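Local coordinates for BRO1 protein (Saccharomyces cerevisiae, PDB 1ZB1) that recruits the Doa4 deubiquitinase to endosomes and sorts cargo into multivesicular bodies, this part being its Bro1 domain, which may bind Snf7, at residues A[78-81]-A[82-86]; A[219-222]-A[223-226]; A[247-250]-A[251-255]; A[362-365]-A[366-369]. One frame throughout, in Å; residues are numbered along the deposited sequence.

How the contacts relate
Each of the four contacts is a local one, within about two turns of a single helix of the Bro1 domain, and they fall into two pairs set on opposite sides of the chain's centre. Contacts 2 and 3 sit on successive helices, 208-230 and 242-269, which pack antiparallel; their centres are about 8 Å apart, and His226 ND1 meets Thr249 OG1 at 3.1 Å. Contacts 1 and 4 lie about 11 Å apart between centres, on helices 65-86 and 349-371, far apart in sequence yet joined where Phe78 O meets Tyr368 OH at 2.7 Å. The pairs themselves do not touch: centres of contacts 1 and 2 are about 37 Å apart, and those of contacts 3 and 4 about 51 Å.

Contact 1: residues A[78-81]-A[82-86]; sequences FLEH and LYFRL
His81 and Arg85 run side by side along one flank of the helix, and the guanidinium turns back to grip the turn beneath it. Its NH1 lies 2.8 Å from His81 O, above the carbonyl plane, while Arg85 N reaches the same oxygen from the opposite face at 3.2 Å, so the carbonyl is held by two donors. NH1 also rests 3.4 Å from His81 CB, at the edge of the imidazole. On that ring's other neighbour, Phe84, the edge is directed at the imidazole face in an offset T-shaped pair, planes at 88°. This i to i+3 and i+4 spacing is that of successive α-helical turns, here the last of helix 65-86 in the Bro1 domain. Glu80 bends at chi2 (63°), which brings its CG to 3.4 Å from Phe84 CZ, while Glu80 O stands over one face of the same ring. The carboxylate continues to a salt bridge with Lys122 on helix 118-139. Leu82 bonds through its N to Phe78 O at 3.0 Å, and its CD2 packs beside Phe78 CE2 at 4.0 Å; farther out, Leu82 meets Leu118.

Contact 2: residues A[219-222]-A[223-226]; sequences CNLF and QKCH
Phe222 and His226, one helical turn apart and joined by the bond from His226 N to Phe222 O (2.9 Å), carry the two rings, and both meet side chains of helix 242-269. Over one face of the phenyl ring runs the aliphatic chain of Lys251, its CD close to Phe222 CZ; Glu192 of helix 176-198 also touches this side chain. The imidazole has Leu252 CD2 over one face, and at its edge His226 ND1 is hydrogen-bonded to Thr249 OG1, which lies close to the ring plane. With CG of His226 anti to its backbone N (chi1 174°), the ring is swung away from Phe222 and toward that threonine.

Inside the turn the packing is mostly of side-chain stems on carbonyl oxygens. Gln223 CB sits only 3.0 Å from Asn220 O, and Gln223 N donates to Cys219 O (2.9 Å). Lys224 N is shared: it bonds to Asn220 O at 3.3 Å and weakly to Leu221 O at 3.1 Å, whereas Cys225 N has drawn back to 3.6 Å from Leu221 O. The extended Lys224 chain passes back along the first turn, its CG in contact with both Asn220 O and Leu221 O.

Leu221 and Cys225 meanwhile face helix 176-198, touching Ala188 and Ile185. A helix wedged between two others in this way is characteristic of the α-helical packing of the Bro1 domain, whose family belongs with the TPR-like folds.

Contact 3: residues A[247-250]-A[251-255]; sequences TVTC and KLHFY
Thr247 and Lys251, like Thr249 and His253, illustrate how side chains four residues apart line up along a helix. Among the van der Waals contacts, Thr247 CG2 lies 4.0 Å from Lys251 CE, and Thr249 CG2 meets His253 CD2 at the same distance; in both pairs the side chains point the same way. Leu252 is less ordinary: its CG stands between the backbone N and the carbonyl carbon (chi1 86°), which presses CG to 3.3 Å from Thr249 O and puts CD1 over the centre of the His253 ring, 3.6 Å above its plane.

The backbone bonds follow the regular α-helical pattern, from Lys251 N to Thr247 O and from Leu252 N to Val248 O. The Phe254 N bond to Cys250 O is shorter, at 2.8 Å, while that of His253 N to Thr249 O is weak at 3.4 Å.

Polar side-chain ends leave the turn for partners elsewhere. Lys251, extended beyond CG, carries NZ to a salt bridge with Glu192 and a hydrogen bond with the carbonyl of Tyr9; Tyr255 OH bonds to the second carboxylate oxygen of Glu192. His253 ND1 is paired with Gln286 OE1.

Helix 242-269 is thereby enclosed on several sides: Val248 packs on Cys225 of helix 208-230, Cys250 and Phe254 touch Ser290 and Leu287 of helix 275-290, and Glu192 ties it to helix 176-198.

Contact 4: residues A[362-365]-A[366-369]; sequences NKYD and SLYR
Arg369 folds back along Asp365, and its side chain can be traced atom by atom. CB rests on Asp365 O, and CG comes to 3.3 Å from that same oxygen. CD then meets the carboxylate, 3.2 Å from Asp365 OD1, before NE closes the salt bridge at 2.7 Å, meeting OD1 on its syn side and within the guanidinium plane. At the tip NH2 makes a weak bond to a water that also donates to Asp365 OD2, so the carboxylate is engaged through both oxygens although the two flat groups are turned 62° apart. Asp365 reaches this position because its CG is anti to the backbone N (chi1 -173°).

On another flank Tyr364 CB lies over the face of the Tyr368 ring, 4.1 Å from its centroid, a CH-π contact; Tyr364 O stands over a face as well. Beside them Tyr364 CD2 packs against Leu367 CD1 at 4.0 Å, and Leu367 goes on to touch Thr49 of helix 46-58.

The helix is kinked here. Ser366 N and Leu367 N do not bond directly to the carbonyls of Asn362 and Lys363; a water bridges each pair. Regular bonding resumes with Tyr368 N to Tyr364 O (2.9 Å). Water inserted between N-H and C=O groups in this way is a known feature of locally kinked helices; here it lies in helix 349-371 of the Bro1 domain, where Tyr368 OH bonds to Phe78 O of helix 65-86.

Contact 1: residues A[78-81]-A[82-86]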
loop_
_atom_site.group_PDB
_atom_site.type_symbol
_atom_site.label_atom_id
_atom_site.label_comp_id
_atom_site.label_asym_id
_atom_site.label_seq_id
_atom_site.Cartn_x
_atom_site.Cartn_y
_atom_site.Cartn_z
ATOM N N PHE A 78 -17.425 -4.630 14.504
ATOM C CA PHE A 78 -18.469 -4.105 15.381
ATOM C C PHE A 78 -19.235 -3.009 14.653
ATOM O O PHE A 78 -20.466 -2.966 14.676
ATOM C CB PHE A 78 -17.862 -3.505 16.653
ATOM C CG PHE A 78 -18.848 -2.699 17.458
ATOM C CD1 PHE A 78 -19.741 -3.327 18.319
ATOM C CD2 PHE A 78 -18.935 -1.318 17.292
ATOM C CE1 PHE A 78 -20.713 -2.593 19.008
ATOM C CE2 PHE A 78 -19.904 -0.580 17.976
ATOM C CZ PHE A 78 -20.793 -1.220 18.833
ATOM N N LEU A 79 -18.481 -2.113 14.025
ATOM C CA LEU A 79 -19.041 -0.984 13.279
ATOM C C LEU A 79 -19.869 -1.416 12.077
ATOM O O LEU A 79 -20.920 -0.833 11.800
ATOM C CB LEU A 79 -17.912 -0.082 12.778
ATOM C CG LEU A 79 -17.441 1.178 13.506
ATOM C CD1 LEU A 79 -17.959 1.273 14.932
ATOM C CD2 LEU A 79 -15.934 1.200 13.442
ATOM N N GLU A 80 -19.378 -2.415 11.349
ATOM C CA GLU A 80 -20.077 -2.891 10.162
ATOM C C GLU A 80 -21.438 -3.488 10.531
ATOM O O GLU A 80 -22.445 -3.209 9.872
ATOM C CB GLU A 80 -19.216 -3.917 9.410
ATOM C CG GLU A 80 -19.765 -4.295 8.044
ATOM C CD GLU A 80 -19.817 -3.117 7.081
ATOM O OE1 GLU A 80 -20.378 -2.058 7.446
ATOM O OE2 GLU A 80 -19.309 -3.252 5.952
ATOM N N HIS A 81 -21.471 -4.305 11.580
ATOM C CA HIS A 81 -22.729 -4.898 12.024
ATOM C C HIS A 81 -23.669 -3.815 12.554
ATOM O O HIS A 81 -24.884 -3.905 12.380
ATOM C CB HIS A 81 -22.491 -5.944 13.119
ATOM C CG HIS A 81 -22.023 -7.269 12.604
ATOM N ND1 HIS A 81 -20.741 -7.738 12.807
ATOM C CD2 HIS A 81 -22.669 -8.233 11.906
ATOM C CE1 HIS A 81 -20.619 -8.933 12.256
ATOM N NE2 HIS A 81 -21.774 -9.256 11.702
ATOM N N LEU A 82 -23.105 -2.801 13.211
ATOM C CA LEU A 82 -23.906 -1.703 13.748
ATOM C C LEU A 82 -24.547 -0.963 12.577
ATOM O O LEU A 82 -25.722 -0.587 12.626
ATOM C CB LEU A 82 -23.024 -0.732 14.545
ATOM C CG LEU A 82 -23.718 0.480 15.180
ATOM C CD1 LEU A 82 -24.805 0.023 16.144
ATOM C CD2 LEU A 82 -22.689 1.326 15.914
ATOM N N TYR A 83 -23.759 -0.764 11.524
ATOM C CA TYR A 83 -24.228 -0.076 10.328
ATOM C C TYR A 83 -25.289 -0.899 9.593
ATOM O O TYR A 83 -26.233 -0.337 9.047
ATOM C CB TYR A 83 -23.049 0.226 9.402
ATOM C CG TYR A 83 -23.431 0.899 8.097
ATOM C CD1 TYR A 83 -23.522 0.168 6.914
ATOM C CD2 TYR A 83 -23.689 2.269 8.046
ATOM C CE1 TYR A 83 -23.855 0.785 5.709
ATOM C CE2 TYR A 83 -24.027 2.896 6.846
ATOM C CZ TYR A 83 -24.104 2.145 5.683
ATOM O OH TYR A 83 -24.414 2.757 4.489
ATOM N N PHE A 84 -25.135 -2.221 9.575
ATOM C CA PHE A 84 -26.120 -3.085 8.923
ATOM C C PHE A 84 -27.469 -2.913 9.617
ATOM O O PHE A 84 -28.522 -2.956 8.980
ATOM C CB PHE A 84 -25.742 -4.572 9.034
ATOM C CG PHE A 84 -24.560 -4.990 8.198
ATOM C CD1 PHE A 84 -24.204 -4.296 7.045
ATOM C CD2 PHE A 84 -23.837 -6.135 8.538
ATOM C CE1 PHE A 84 -23.150 -4.735 6.243
ATOM C CE2 PHE A 84 -22.782 -6.583 7.741
ATOM C CZ PHE A 84 -22.438 -5.878 6.590
ATOM N N ARG A 85 -27.425 -2.725 10.932
ATOM C CA ARG A 85 -28.633 -2.583 11.735
ATOM C C ARG A 85 -29.224 -1.175 11.830
ATOM O O ARG A 85 -30.448 -1.020 11.815
ATOM C CB ARG A 85 -28.363 -3.131 13.139
ATOM C CG ARG A 85 -28.020 -4.619 13.142
ATOM C CD ARG A 85 -27.498 -5.082 14.488
ATOM N NE ARG A 85 -27.294 -6.529 14.543
ATOM C CZ ARG A 85 -26.473 -7.209 13.744
ATOM N NH1 ARG A 85 -25.769 -6.579 12.812
ATOM N NH2 ARG A 85 -26.348 -8.525 13.886
ATOM N N LEU A 86 -28.373 -0.156 11.923
ATOM C CA LEU A 86 -28.846 1.224 12.040
ATOM C C LEU A 86 -28.810 2.036 10.750
ATOM O O LEU A 86 -29.655 2.905 10.538
ATOM C CB LEU A 86 -28.046 1.969 13.115
ATOM C CG LEU A 86 -28.130 1.426 14.543
ATOM C CD1 LEU A 86 -27.407 2.373 15.488
ATOM C CD2 LEU A 86 -29.590 1.276 14.956
#

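Contact 2: residues A[219-222]-A[223-226]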
loop_
_atom_site.group_PDB
_atom_site.type_symbol
_atom_site.label_atom_id
_atom_site.label_comp_id
_atom_site.label_asym_id
_atom_site.label_seq_id
_atom_site.Cartn_x
_atom_site.Cartn_y
_atom_site.Cartn_z
ATOM N N CYS A 219 7.937 -1.455 -13.165
ATOM C CA CYS A 219 8.105 -0.141 -13.766
ATOM C C CYS A 219 6.742 0.487 -14.042
ATOM O O CYS A 219 6.482 1.619 -13.633
ATOM C CB CYS A 219 8.897 -0.251 -15.076
ATOM S SG CYS A 219 8.770 1.218 -16.122
ATOM N N ASN A 220 5.868 -0.250 -14.723
ATOM C CA ASN A 220 4.541 0.270 -15.047
ATOM C C ASN A 220 3.762 0.691 -13.796
ATOM O O ASN A 220 3.067 1.704 -13.802
ATOM C CB ASN A 220 3.725 -0.760 -15.840
ATOM C CG ASN A 220 4.337 -1.078 -17.204
ATOM O OD1 ASN A 220 5.041 -0.254 -17.795
ATOM N ND2 ASN A 220 4.053 -2.271 -17.713
ATOM N N LEU A 221 3.876 -0.091 -12.730
ATOM C CA LEU A 221 3.187 0.223 -11.484
ATOM C C LEU A 221 3.680 1.542 -10.874
ATOM O O LEU A 221 2.880 2.380 -10.450
ATOM C CB LEU A 221 3.367 -0.928 -10.491
ATOM C CG LEU A 221 2.263 -1.990 -10.386
ATOM C CD1 LEU A 221 1.351 -1.966 -11.601
ATOM C CD2 LEU A 221 2.906 -3.359 -10.202
ATOM N N PHE A 222 4.993 1.732 -10.818
ATOM C CA PHE A 222 5.514 2.977 -10.264
ATOM C C PHE A 222 5.193 4.139 -11.209
ATOM O O PHE A 222 5.119 5.290 -10.785
ATOM C CB PHE A 222 7.018 2.857 -9.997
ATOM C CG PHE A 222 7.338 2.178 -8.691
ATOM C CD1 PHE A 222 7.059 2.810 -7.478
ATOM C CD2 PHE A 222 7.882 0.895 -8.669
ATOM C CE1 PHE A 222 7.316 2.173 -6.258
ATOM C CE2 PHE A 222 8.144 0.248 -7.459
ATOM C CZ PHE A 222 7.860 0.889 -6.249
ATOM N N GLN A 223 4.979 3.822 -12.484
ATOM C CA GLN A 223 4.627 4.826 -13.490
ATOM C C GLN A 223 3.284 5.462 -13.095
ATOM O O GLN A 223 3.058 6.650 -13.315
ATOM C CB GLN A 223 4.507 4.155 -14.866
ATOM C CG GLN A 223 4.161 5.079 -16.029
ATOM C CD GLN A 223 5.234 6.112 -16.302
ATOM O OE1 GLN A 223 5.261 7.176 -15.682
ATOM N NE2 GLN A 223 6.136 5.797 -17.226
ATOM N N LYS A 224 2.400 4.661 -12.507
ATOM C CA LYS A 224 1.088 5.140 -12.066
ATOM C C LYS A 224 1.219 6.183 -10.959
ATOM O O LYS A 224 0.515 7.193 -10.963
ATOM C CB LYS A 224 0.236 3.986 -11.533
ATOM C CG LYS A 224 -0.277 3.000 -12.563
ATOM C CD LYS A 224 -1.159 1.965 -11.861
ATOM C CE LYS A 224 -1.716 0.920 -12.818
ATOM N NZ LYS A 224 -2.495 -0.117 -12.068
ATOM N N CYS A 225 2.105 5.914 -10.003
ATOM C CA CYS A 225 2.344 6.817 -8.880
ATOM C C CYS A 225 3.020 8.084 -9.394
ATOM O O CYS A 225 2.707 9.197 -8.963
ATOM C CB CYS A 225 3.243 6.139 -7.837
ATOM S SG CYS A 225 2.596 4.571 -7.162
ATOM N N HIS A 226 3.960 7.895 -10.312
ATOM C CA HIS A 226 4.683 8.999 -10.924
ATOM C C HIS A 226 3.679 9.945 -11.577
ATOM O O HIS A 226 3.699 11.148 -11.330
ATOM C CB HIS A 226 5.646 8.462 -11.991
ATOM C CG HIS A 226 6.333 9.532 -12.780
ATOM N ND1 HIS A 226 7.516 10.112 -12.379
ATOM C CD2 HIS A 226 5.985 10.147 -13.935
ATOM C CE1 HIS A 226 7.869 11.038 -13.253
ATOM N NE2 HIS A 226 6.956 11.079 -14.208
#

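Contact 3: residues A[247-250]-A[251-255]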
loop_
_atom_site.group_PDB
_atom_site.type_symbol
_atom_site.label_atom_id
_atom_site.label_comp_id
_atom_site.label_asym_id
_atom_site.label_seq_id
_atom_site.Cartn_x
_atom_site.Cartn_y
_atom_site.Cartn_z
ATOM N N THR A 247 11.949 9.205 -5.307
ATOM C CA THR A 247 12.196 7.767 -5.250
ATOM C C THR A 247 11.311 6.973 -6.217
ATOM O O THR A 247 11.739 5.966 -6.782
ATOM C CB THR A 247 12.020 7.256 -3.810
ATOM O OG1 THR A 247 13.040 7.835 -2.989
ATOM C CG2 THR A 247 12.127 5.740 -3.747
ATOM N N VAL A 248 10.080 7.430 -6.413
ATOM C CA VAL A 248 9.165 6.766 -7.330
ATOM C C VAL A 248 9.717 6.910 -8.750
ATOM O O VAL A 248 9.721 5.956 -9.536
ATOM C CB VAL A 248 7.747 7.391 -7.241
ATOM C CG1 VAL A 248 6.909 6.975 -8.443
ATOM C CG2 VAL A 248 7.064 6.941 -5.949
ATOM N N THR A 249 10.195 8.105 -9.074
ATOM C CA THR A 249 10.752 8.361 -10.397
ATOM C C THR A 249 12.009 7.522 -10.634
ATOM O O THR A 249 12.208 6.982 -11.718
ATOM C CB THR A 249 11.094 9.856 -10.575
ATOM O OG1 THR A 249 9.891 10.629 -10.470
ATOM C CG2 THR A 249 11.733 10.101 -11.938
ATOM N N CYS A 250 12.850 7.410 -9.617
ATOM C CA CYS A 250 14.068 6.625 -9.743
ATOM C C CYS A 250 13.708 5.161 -10.027
ATOM O O CYS A 250 14.224 4.550 -10.972
ATOM C CB CYS A 250 14.887 6.723 -8.457
ATOM S SG CYS A 250 16.495 5.900 -8.541
ATOM N N LYS A 251 12.808 4.612 -9.215
ATOM C CA LYS A 251 12.383 3.226 -9.375
ATOM C C LYS A 251 11.791 2.918 -10.748
ATOM O O LYS A 251 12.088 1.871 -11.330
ATOM C CB LYS A 251 11.384 2.834 -8.272
ATOM C CG LYS A 251 12.016 2.679 -6.883
ATOM C CD LYS A 251 11.043 2.079 -5.863
ATOM C CE LYS A 251 11.738 1.788 -4.528
ATOM N NZ LYS A 251 10.811 1.238 -3.491
ATOM N N LEU A 252 10.976 3.818 -11.286
ATOM C CA LEU A 252 10.383 3.551 -12.593
ATOM C C LEU A 252 11.453 3.394 -13.676
ATOM O O LEU A 252 11.378 2.473 -14.489
ATOM C CB LEU A 252 9.373 4.640 -12.963
ATOM C CG LEU A 252 9.749 5.953 -13.636
ATOM C CD1 LEU A 252 10.034 5.722 -15.116
ATOM C CD2 LEU A 252 8.574 6.923 -13.490
ATOM N N HIS A 253 12.453 4.273 -13.688
ATOM C CA HIS A 253 13.523 4.156 -14.675
ATOM C C HIS A 253 14.415 2.957 -14.360
ATOM O O HIS A 253 14.817 2.224 -15.258
ATOM C CB HIS A 253 14.390 5.420 -14.706
ATOM C CG HIS A 253 13.705 6.609 -15.297
ATOM N ND1 HIS A 253 13.260 6.637 -16.601
ATOM C CD2 HIS A 253 13.388 7.811 -14.763
ATOM C CE1 HIS A 253 12.697 7.806 -16.845
ATOM N NE2 HIS A 253 12.762 8.538 -15.747
ATOM N N PHE A 254 14.721 2.754 -13.083
ATOM C CA PHE A 254 15.583 1.639 -12.694
ATOM C C PHE A 254 15.019 0.271 -13.070
ATOM O O PHE A 254 15.752 -0.604 -13.542
ATOM C CB PHE A 254 15.856 1.649 -11.194
ATOM C CG PHE A 254 16.751 0.530 -10.745
ATOM C CD1 PHE A 254 18.105 0.541 -11.059
ATOM C CD2 PHE A 254 16.237 -0.552 -10.037
ATOM C CE1 PHE A 254 18.936 -0.510 -10.678
ATOM C CE2 PHE A 254 17.056 -1.609 -9.650
ATOM C CZ PHE A 254 18.412 -1.589 -9.972
ATOM N N TYR A 255 13.724 0.071 -12.849
ATOM C CA TYR A 255 13.135 -1.215 -13.179
ATOM C C TYR A 255 12.948 -1.382 -14.680
ATOM O O TYR A 255 12.983 -2.498 -15.196
ATOM C CB TYR A 255 11.842 -1.417 -12.376
ATOM C CG TYR A 255 12.177 -1.797 -10.947
ATOM C CD1 TYR A 255 12.837 -2.996 -10.673
ATOM C CD2 TYR A 255 11.930 -0.928 -9.883
ATOM C CE1 TYR A 255 13.251 -3.318 -9.380
ATOM C CE2 TYR A 255 12.342 -1.245 -8.584
ATOM C CZ TYR A 255 13.003 -2.439 -8.343
ATOM O OH TYR A 255 13.442 -2.754 -7.074
#

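Contact 4: residues A[362-365]-A[366-369]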
loop_
_atom_site.group_PDB
_atom_site.type_symbol
_atom_site.label_atom_id
_atom_site.label_comp_id
_atom_site.label_asym_id
_atom_site.label_seq_id
_atom_site.Cartn_x
_atom_site.Cartn_y
_atom_site.Cartn_z
ATOM N N ASN A 362 -21.938 -12.175 17.605
ATOM C CA ASN A 362 -22.450 -12.901 18.758
ATOM C C ASN A 362 -22.235 -12.150 20.062
ATOM O O ASN A 362 -23.138 -12.054 20.892
ATOM C CB ASN A 362 -21.799 -14.284 18.855
ATOM C CG ASN A 362 -22.178 -15.185 17.698
ATOM O OD1 ASN A 362 -23.342 -15.229 17.286
ATOM N ND2 ASN A 362 -21.205 -15.920 17.175
ATOM N N LYS A 363 -21.033 -11.614 20.232
ATOM C CA LYS A 363 -20.684 -10.883 21.438
ATOM C C LYS A 363 -21.523 -9.624 21.666
ATOM O O LYS A 363 -21.903 -9.324 22.798
ATOM C CB LYS A 363 -19.196 -10.515 21.396
ATOM C CG LYS A 363 -18.688 -9.784 22.620
ATOM C CD LYS A 363 -17.174 -9.610 22.563
ATOM C CE LYS A 363 -16.672 -8.827 23.769
ATOM N NZ LYS A 363 -15.181 -8.767 23.876
ATOM N N TYR A 364 -21.834 -8.900 20.597
ATOM C CA TYR A 364 -22.582 -7.652 20.739
ATOM C C TYR A 364 -24.068 -7.635 20.389
ATOM O O TYR A 364 -24.682 -6.570 20.341
ATOM C CB TYR A 364 -21.860 -6.550 19.957
ATOM C CG TYR A 364 -20.482 -6.282 20.498
ATOM C CD1 TYR A 364 -19.346 -6.813 19.886
ATOM C CD2 TYR A 364 -20.314 -5.545 21.666
ATOM C CE1 TYR A 364 -18.078 -6.618 20.434
ATOM C CE2 TYR A 364 -19.058 -5.346 22.219
ATOM C CZ TYR A 364 -17.947 -5.882 21.604
ATOM O OH TYR A 364 -16.709 -5.677 22.168
ATOM N N ASP A 365 -24.658 -8.806 20.173
ATOM C CA ASP A 365 -26.073 -8.878 19.825
ATOM C C ASP A 365 -27.007 -8.165 20.820
ATOM O O ASP A 365 -27.921 -7.450 20.414
ATOM C CB ASP A 365 -26.493 -10.343 19.665
ATOM C CG ASP A 365 -27.901 -10.486 19.133
ATOM O OD1 ASP A 365 -28.836 -10.646 19.943
ATOM O OD2 ASP A 365 -28.072 -10.415 17.900
ATOM N N SER A 366 -26.778 -8.358 22.116
ATOM C CA SER A 366 -27.612 -7.716 23.135
ATOM C C SER A 366 -27.455 -6.197 23.104
ATOM O O SER A 366 -28.426 -5.454 23.272
ATOM C CB SER A 366 -27.252 -8.242 24.530
ATOM O OG SER A 366 -27.463 -9.644 24.625
ATOM N N LEU A 367 -26.227 -5.737 22.899
ATOM C CA LEU A 367 -25.962 -4.308 22.835
ATOM C C LEU A 367 -26.739 -3.721 21.658
ATOM O O LEU A 367 -27.442 -2.719 21.815
ATOM C CB LEU A 367 -24.453 -4.051 22.686
ATOM C CG LEU A 367 -23.987 -2.590 22.636
ATOM C CD1 LEU A 367 -22.521 -2.503 23.013
ATOM C CD2 LEU A 367 -24.224 -2.015 21.248
ATOM N N TYR A 368 -26.626 -4.357 20.492
ATOM C CA TYR A 368 -27.325 -3.899 19.286
ATOM C C TYR A 368 -28.843 -3.839 19.494
ATOM O O TYR A 368 -29.480 -2.821 19.210
ATOM C CB TYR A 368 -27.037 -4.835 18.101
ATOM C CG TYR A 368 -25.601 -4.852 17.595
ATOM C CD1 TYR A 368 -25.036 -6.034 17.113
ATOM C CD2 TYR A 368 -24.825 -3.691 17.559
ATOM C CE1 TYR A 368 -23.736 -6.069 16.603
ATOM C CE2 TYR A 368 -23.515 -3.713 17.049
ATOM C CZ TYR A 368 -22.983 -4.911 16.572
ATOM O OH TYR A 368 -21.703 -4.961 16.062
ATOM N N ARG A 369 -29.419 -4.939 19.973
ATOM C CA ARG A 369 -30.865 -5.003 20.196
ATOM C C ARG A 369 -31.371 -3.851 21.056
ATOM O O ARG A 369 -32.457 -3.323 20.822
ATOM C CB ARG A 369 -31.244 -6.345 20.835
ATOM C CG ARG A 369 -31.154 -7.520 19.871
ATOM C CD ARG A 369 -31.374 -8.850 20.578
ATOM N NE ARG A 369 -31.390 -9.969 19.640
ATOM C CZ ARG A 369 -32.380 -10.221 18.788
ATOM N NH1 ARG A 369 -33.451 -9.434 18.753
ATOM N NH2 ARG A 369 -32.298 -11.258 17.964
HETATM O O HOH W 1 -25.184 -10.670 22.974
HETATM O O HOH W 2 -23.971 -7.404 23.780
HETATM O O HOH W 3 -29.975 -11.588 16.565
#